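PDB 2YYS: proline iminopeptidase-related protein from Thermus thermophilus, which is of unknown function but probably acts as a peptidase or related hydrolase of the S33 type, akin to proline iminopeptidases. Local coordinates for residues A236-V239 / A240-R244; A109-V112 / L113-F116; A264-E267 / A268-A272. All blocks are in the same frame, centred on the assembly; numbering follows the deposited sequence.

Interaction 1: A236-V239 / A240-R244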
# COMPACT_ATOMS: atom_id res chain seq x y z
N ALA A 236 -2.56 -13.13 2.83
CA ALA A 236 -3.59 -12.39 2.12
C ALA A 236 -4.87 -13.21 1.94
O ALA A 236 -5.94 -12.63 1.75
CB ALA A 236 -3.07 -11.89 0.76
N GLU A 237 -4.78 -14.54 1.98
CA GLU A 237 -5.96 -15.40 1.98
C GLU A 237 -6.85 -15.13 3.20
O GLU A 237 -8.07 -15.12 3.08
CB GLU A 237 -5.59 -16.89 2.00
CG GLU A 237 -4.79 -17.39 0.81
CD GLU A 237 -5.65 -17.73 -0.39
OE1 GLU A 237 -6.86 -17.41 -0.38
OE2 GLU A 237 -5.09 -18.32 -1.36
N GLU A 238 -6.23 -14.96 4.38
CA GLU A 238 -6.94 -14.59 5.60
C GLU A 238 -7.65 -13.24 5.44
O GLU A 238 -8.81 -13.10 5.83
CB GLU A 238 -6.00 -14.52 6.83
CG GLU A 238 -5.51 -15.86 7.38
CD GLU A 238 -6.63 -16.74 7.90
OE1 GLU A 238 -7.72 -16.22 8.25
OE2 GLU A 238 -6.44 -17.96 7.96
N VAL A 239 -6.95 -12.27 4.85
CA VAL A 239 -7.52 -10.95 4.63
C VAL A 239 -8.77 -11.05 3.78
O VAL A 239 -9.81 -10.49 4.12
CB VAL A 239 -6.51 -10.00 3.93
CG1 VAL A 239 -7.16 -8.69 3.55
CG2 VAL A 239 -5.33 -9.73 4.85
N ALA A 240 -8.66 -11.77 2.67
CA ALA A 240 -9.77 -11.87 1.74
C ALA A 240 -10.95 -12.60 2.37
O ALA A 240 -12.09 -12.22 2.17
CB ALA A 240 -9.33 -12.57 0.49
N SER A 241 -10.67 -13.66 3.12
CA SER A 241 -11.76 -14.47 3.65
C SER A 241 -12.51 -13.74 4.79
O SER A 241 -13.73 -13.78 4.86
CB SER A 241 -11.25 -15.87 4.04
OG SER A 241 -11.06 -15.98 5.42
N ARG A 242 -11.80 -12.99 5.61
CA ARG A 242 -12.43 -12.21 6.68
C ARG A 242 -13.25 -11.02 6.15
O ARG A 242 -14.32 -10.71 6.67
CB ARG A 242 -11.38 -11.76 7.70
CG ARG A 242 -10.79 -12.92 8.48
CD ARG A 242 -9.40 -12.69 9.02
NE ARG A 242 -8.94 -13.92 9.66
CZ ARG A 242 -9.29 -14.33 10.88
NH1 ARG A 242 -10.08 -13.59 11.64
NH2 ARG A 242 -8.82 -15.47 11.34
N LEU A 243 -12.75 -10.40 5.07
CA LEU A 243 -13.43 -9.27 4.42
C LEU A 243 -14.53 -9.74 3.47
O LEU A 243 -15.37 -8.95 3.05
CB LEU A 243 -12.42 -8.42 3.65
CG LEU A 243 -11.36 -7.69 4.45
CD1 LEU A 243 -10.33 -7.08 3.51
CD2 LEU A 243 -12.00 -6.60 5.30
N ARG A 244 -14.51 -11.03 3.15
CA ARG A 244 -15.35 -11.64 2.13
C ARG A 244 -15.15 -10.92 0.80
O ARG A 244 -16.09 -10.58 0.12
CB ARG A 244 -16.83 -11.68 2.55
CG ARG A 244 -17.05 -12.65 3.70
CD ARG A 244 -18.48 -12.79 4.18
NE ARG A 244 -18.51 -13.61 5.39
CZ ARG A 244 -19.59 -13.93 6.08
NH1 ARG A 244 -19.45 -14.70 7.15
NH2 ARG A 244 -20.79 -13.49 5.73
O HOH W 1 -10.02 -17.39 7.42
O HOH W 2 -7.39 -18.47 10.63

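Interaction 2: A109-V112 / L113-F116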
# COMPACT_ATOMS: atom_id res chain seq x y z
N ALA A 109 -6.06 2.06 4.11
CA ALA A 109 -7.28 1.98 3.30
C ALA A 109 -8.46 1.36 4.06
O ALA A 109 -9.58 1.86 3.98
CB ALA A 109 -7.02 1.17 2.05
N LEU A 110 -8.21 0.29 4.79
CA LEU A 110 -9.25 -0.37 5.58
C LEU A 110 -9.75 0.52 6.70
O LEU A 110 -10.94 0.56 6.97
CB LEU A 110 -8.74 -1.70 6.13
CG LEU A 110 -8.52 -2.71 5.00
CD1 LEU A 110 -7.54 -3.79 5.42
CD2 LEU A 110 -9.84 -3.32 4.56
N GLU A 111 -8.86 1.27 7.34
CA GLU A 111 -9.27 2.24 8.35
C GLU A 111 -10.03 3.42 7.75
O GLU A 111 -10.97 3.91 8.37
CB GLU A 111 -8.07 2.73 9.16
CG GLU A 111 -7.67 1.77 10.25
CD GLU A 111 -8.74 1.66 11.31
OE1 GLU A 111 -8.92 2.64 12.08
OE2 GLU A 111 -9.44 0.61 11.35
N VAL A 112 -9.65 3.86 6.55
CA VAL A 112 -10.41 4.89 5.85
C VAL A 112 -11.83 4.38 5.56
O VAL A 112 -12.80 5.07 5.83
CB VAL A 112 -9.72 5.34 4.55
CG1 VAL A 112 -10.68 6.13 3.66
CG2 VAL A 112 -8.49 6.18 4.85
N LEU A 113 -11.94 3.18 5.01
CA LEU A 113 -13.26 2.58 4.77
C LEU A 113 -14.10 2.46 6.04
O LEU A 113 -15.28 2.78 6.04
CB LEU A 113 -13.13 1.20 4.13
CG LEU A 113 -12.74 1.16 2.65
CD1 LEU A 113 -12.25 -0.23 2.31
CD2 LEU A 113 -13.90 1.54 1.78
N ARG A 114 -13.49 2.01 7.12
CA ARG A 114 -14.23 1.75 8.35
C ARG A 114 -14.80 3.05 8.91
O ARG A 114 -15.95 3.09 9.34
CB ARG A 114 -13.32 1.08 9.37
CG ARG A 114 -14.06 0.58 10.61
CD ARG A 114 -13.16 -0.03 11.66
NE ARG A 114 -12.19 0.92 12.20
CZ ARG A 114 -12.44 1.88 13.10
NH1 ARG A 114 -13.65 2.06 13.60
NH2 ARG A 114 -11.46 2.67 13.50
N ARG A 115 -14.00 4.11 8.88
CA ARG A 115 -14.37 5.37 9.51
C ARG A 115 -15.15 6.30 8.59
O ARG A 115 -15.82 7.20 9.06
CB ARG A 115 -13.13 6.10 10.04
CG ARG A 115 -12.41 5.31 11.11
CD ARG A 115 -11.12 5.90 11.58
NE ARG A 115 -11.30 7.29 11.98
CZ ARG A 115 -10.32 8.14 12.22
NH1 ARG A 115 -9.05 7.77 12.11
NH2 ARG A 115 -10.61 9.38 12.59
N PHE A 116 -15.07 6.10 7.28
CA PHE A 116 -15.53 7.14 6.35
C PHE A 116 -16.40 6.57 5.22
O PHE A 116 -15.91 5.90 4.32
CB PHE A 116 -14.34 7.95 5.83
CG PHE A 116 -13.68 8.77 6.89
CD1 PHE A 116 -14.35 9.86 7.46
CD2 PHE A 116 -12.42 8.45 7.38
CE1 PHE A 116 -13.76 10.63 8.48
CE2 PHE A 116 -11.81 9.21 8.40
CZ PHE A 116 -12.49 10.29 8.95
O HOH W 3 -7.71 5.17 11.91

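Interaction 3: A264-E267 / A268-A272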
# COMPACT_ATOMS: atom_id res chain seq x y z
N ALA A 264 -0.94 -10.99 -16.57
CA ALA A 264 -1.85 -11.52 -15.58
C ALA A 264 -2.38 -10.37 -14.71
O ALA A 264 -3.54 -10.38 -14.34
CB ALA A 264 -1.18 -12.57 -14.73
N PHE A 265 -1.54 -9.37 -14.44
CA PHE A 265 -1.93 -8.25 -13.59
C PHE A 265 -2.98 -7.40 -14.28
O PHE A 265 -3.97 -7.02 -13.68
CB PHE A 265 -0.75 -7.37 -13.19
CG PHE A 265 -1.15 -6.21 -12.33
CD1 PHE A 265 -1.31 -6.37 -10.96
CD2 PHE A 265 -1.44 -4.97 -12.88
CE1 PHE A 265 -1.70 -5.32 -10.17
CE2 PHE A 265 -1.82 -3.90 -12.09
CZ PHE A 265 -1.96 -4.08 -10.73
N GLU A 266 -2.76 -7.13 -15.56
CA GLU A 266 -3.67 -6.31 -16.34
C GLU A 266 -5.07 -6.92 -16.30
O GLU A 266 -6.05 -6.23 -16.08
CB GLU A 266 -3.20 -6.22 -17.79
CG GLU A 266 -4.28 -5.71 -18.74
CD GLU A 266 -3.75 -5.35 -20.12
OE1 GLU A 266 -2.79 -5.98 -20.58
OE2 GLU A 266 -4.32 -4.45 -20.75
N GLU A 267 -5.14 -8.23 -16.52
CA GLU A 267 -6.41 -8.94 -16.49
C GLU A 267 -7.08 -8.85 -15.10
O GLU A 267 -8.25 -8.51 -15.00
CB GLU A 267 -6.20 -10.41 -16.91
CG GLU A 267 -7.36 -11.36 -16.63
CD GLU A 267 -7.05 -12.79 -17.07
OE1 GLU A 267 -6.06 -13.40 -16.58
OE2 GLU A 267 -7.81 -13.32 -17.91
N ALA A 268 -6.32 -9.13 -14.04
CA ALA A 268 -6.88 -9.12 -12.69
C ALA A 268 -7.25 -7.71 -12.25
O ALA A 268 -8.27 -7.51 -11.61
CB ALA A 268 -5.92 -9.76 -11.70
N PHE A 269 -6.42 -6.73 -12.60
CA PHE A 269 -6.64 -5.36 -12.15
C PHE A 269 -7.87 -4.76 -12.84
O PHE A 269 -8.69 -4.11 -12.19
CB PHE A 269 -5.40 -4.50 -12.38
CG PHE A 269 -5.41 -3.18 -11.67
CD1 PHE A 269 -5.68 -3.10 -10.31
CD2 PHE A 269 -5.14 -2.01 -12.36
CE1 PHE A 269 -5.68 -1.89 -9.65
CE2 PHE A 269 -5.15 -0.78 -11.70
CZ PHE A 269 -5.41 -0.73 -10.35
N LYS A 270 -8.00 -5.02 -14.14
CA LYS A 270 -9.16 -4.56 -14.91
C LYS A 270 -10.45 -5.17 -14.38
O LYS A 270 -11.47 -4.50 -14.32
CB LYS A 270 -9.01 -4.87 -16.40
CG LYS A 270 -8.08 -3.91 -17.15
CD LYS A 270 -7.98 -4.28 -18.63
CE LYS A 270 -8.00 -3.05 -19.53
NZ LYS A 270 -7.72 -3.42 -20.96
N GLU A 271 -10.40 -6.43 -13.99
CA GLU A 271 -11.55 -7.08 -13.38
C GLU A 271 -11.89 -6.38 -12.04
O GLU A 271 -13.04 -6.08 -11.78
CB GLU A 271 -11.26 -8.58 -13.18
CG GLU A 271 -12.30 -9.34 -12.36
CD GLU A 271 -11.96 -10.82 -12.18
OE1 GLU A 271 -10.78 -11.16 -11.90
OE2 GLU A 271 -12.89 -11.65 -12.31
N ALA A 272 -10.87 -6.13 -11.22
CA ALA A 272 -11.06 -5.46 -9.92
C ALA A 272 -11.68 -4.06 -10.09
O ALA A 272 -12.59 -3.69 -9.35
CB ALA A 272 -9.73 -5.36 -9.17
O HOH W 4 -5.00 -1.65 -21.00

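Interaction 1: A236-V239 / A240-R244
The guanidinium of R242 meets the carboxylate of E238 at its edge, near its own plane. Water 2 lies at that edge too; it accepts a weak bond from R242 NH2 and donates to E238 OE2. Carboxylate and guanidinium are turned 47° against each other. The pair spans one turn of helix 236-243, the crossover helix of the beta-alpha-beta unit between strands 221-226 and 247-250 of the alpha/beta-hydrolase fold. R242 NE gives the main bond of the salt bridge to E238 OE1, at 3.0 Å. It reaches that oxygen on the anti side, somewhat out of the carboxylate plane. R242 NH2 adds a weak bond to the same oxygen. E238 can turn back to R242 because its chain bends at chi2 (-63°), while R242 runs extended from CG to NE. Water 1 donates to E238 OE1 and lies 2.7 Å from S241 OG, so it ties the serine to the bridge.

The inner side of the helix is apolar. V239 and L243 lie side by side and point the same way, with V239 CG1 3.6 Å from L243 CD1. A236 and L243 touch strand 221-226, and A240 touches I247 of strand 247-250. The carboxylate of E237 is bonded through OE2 to Y233 OH. Backbone bonds of the i to i+4 kind run through the helix until R244, whose positive phi makes it the C-prime residue of a Schellman motif. There R244 N makes a weak 3.3 Å bond to S241 O.

Interaction 2: A109-V112 / L113-F116
L113, R114 and R115 give their backbone N-H groups to the carbonyls of A109, L110 and E111 in regular helical bonds, and F116 N makes a weaker, bent one to V112 O as the chain leaves the helix. The side-chain contact is centred on E111 and R114, three residues apart. R114 grips the carboxylate side-on with two nitrogens, one to each oxygen. Its NE reaches E111 OE2 at 2.9 Å, and the bond is nearly straight at 175°. Its NH2 reaches E111 OE1, also at 2.9 Å, on that oxygen's syn lone pair. Both oxygens lie near the guanidinium plane, although the two flat groups are 30° apart. The bend of R114 at chi3 (62°) turns the guanidinium toward the carboxylate. The two bonds probably limit rotation of the carboxylate. E111 OE2 also bonds to Y210 OH, which gives this buried acid a third bond to the protein.

Helix 105-115 is the crossover between strands 97-102 and 119-125 in the alpha/beta-hydrolase sheet. A109, V112 and L113 face that sheet and touch L99. V112 and L113 also touch A119, while the side chain of E111 lies against V82 of helix 78-91.

R115 joins the polar group indirectly. Water 3 donates to E111 OE1 at 2.8 Å and accepts from R115 NH1 at 2.9 Å. R115 NH2 forms a salt bridge with E83 of helix 78-91. R115 CG sits over one face of the R114 guanidinium, toward its rim, 3.7 Å above its plane. F116 CE2 lies in turn over one face of the R115 guanidinium, again toward the rim, 4.0 Å from the plane.

Interaction 3: A264-E267 / A268-A272
F265 and F269 form the tight side of this helical turn. Their side chains run side by side in the same direction. The ring planes are 21° apart and slid past each other, with centroids 5.0 Å apart, so the rings barely overlap. The closer meeting is a CH-pi contact, in which F269 CB lies over one face of the F265 ring, 4.0 Å from its centroid. F265 CE2 comes within 3.6 Å of F269 CB. Both rings have CG anti to the backbone N, chi1 179° in F265 and -166° in F269, and this brings them up on one side of the helix. L224, Y49 and L46 touch both side chains. Were F265 replaced by an alanine, F269 CB would probably lose its aromatic cover and a gap would open beside L224 and L46.

The solvent side is looser. E266 and K270 also lie side by side, but their salt bridge is long, with E266 OE2 3.6 Å from K270 NZ. Water 4 donates to E266 OE2 at 2.9 Å and accepts a weak bond from K270 NZ. E271, by contrast, reaches strand 247-250 at the sheet edge, where OE1 makes a salt bridge with R248 NE. This division, with phenylalanines and A272 against the sheet and E266 and K270 outward, makes helix 262-274 an amphipathic helix packed on the central sheet of an alpha/beta hydrolase.

In the fold
Each contact follows one helix packed on the central sheet, and interactions 1 and 2 run to its C-terminal end. Interaction 2 is the most buried; the others are partly so. Interactions 1 and 2 belong to the crossover helices of two beta-alpha-beta units and touch where L243 CD1 packs on L110 CD2. Interaction 3 touches neither (nearest atoms about 12 Å from each), but its helix shares strand 221-226 with interaction 1 and strand 119-125 with interaction 2. The ion pairs differ with place. Interaction 2 holds a two-bond pair with a buried acid and an exposed arginine, interaction 1 a pair centred on one oxygen, and interaction 3 a long pair beside an aromatic inner side.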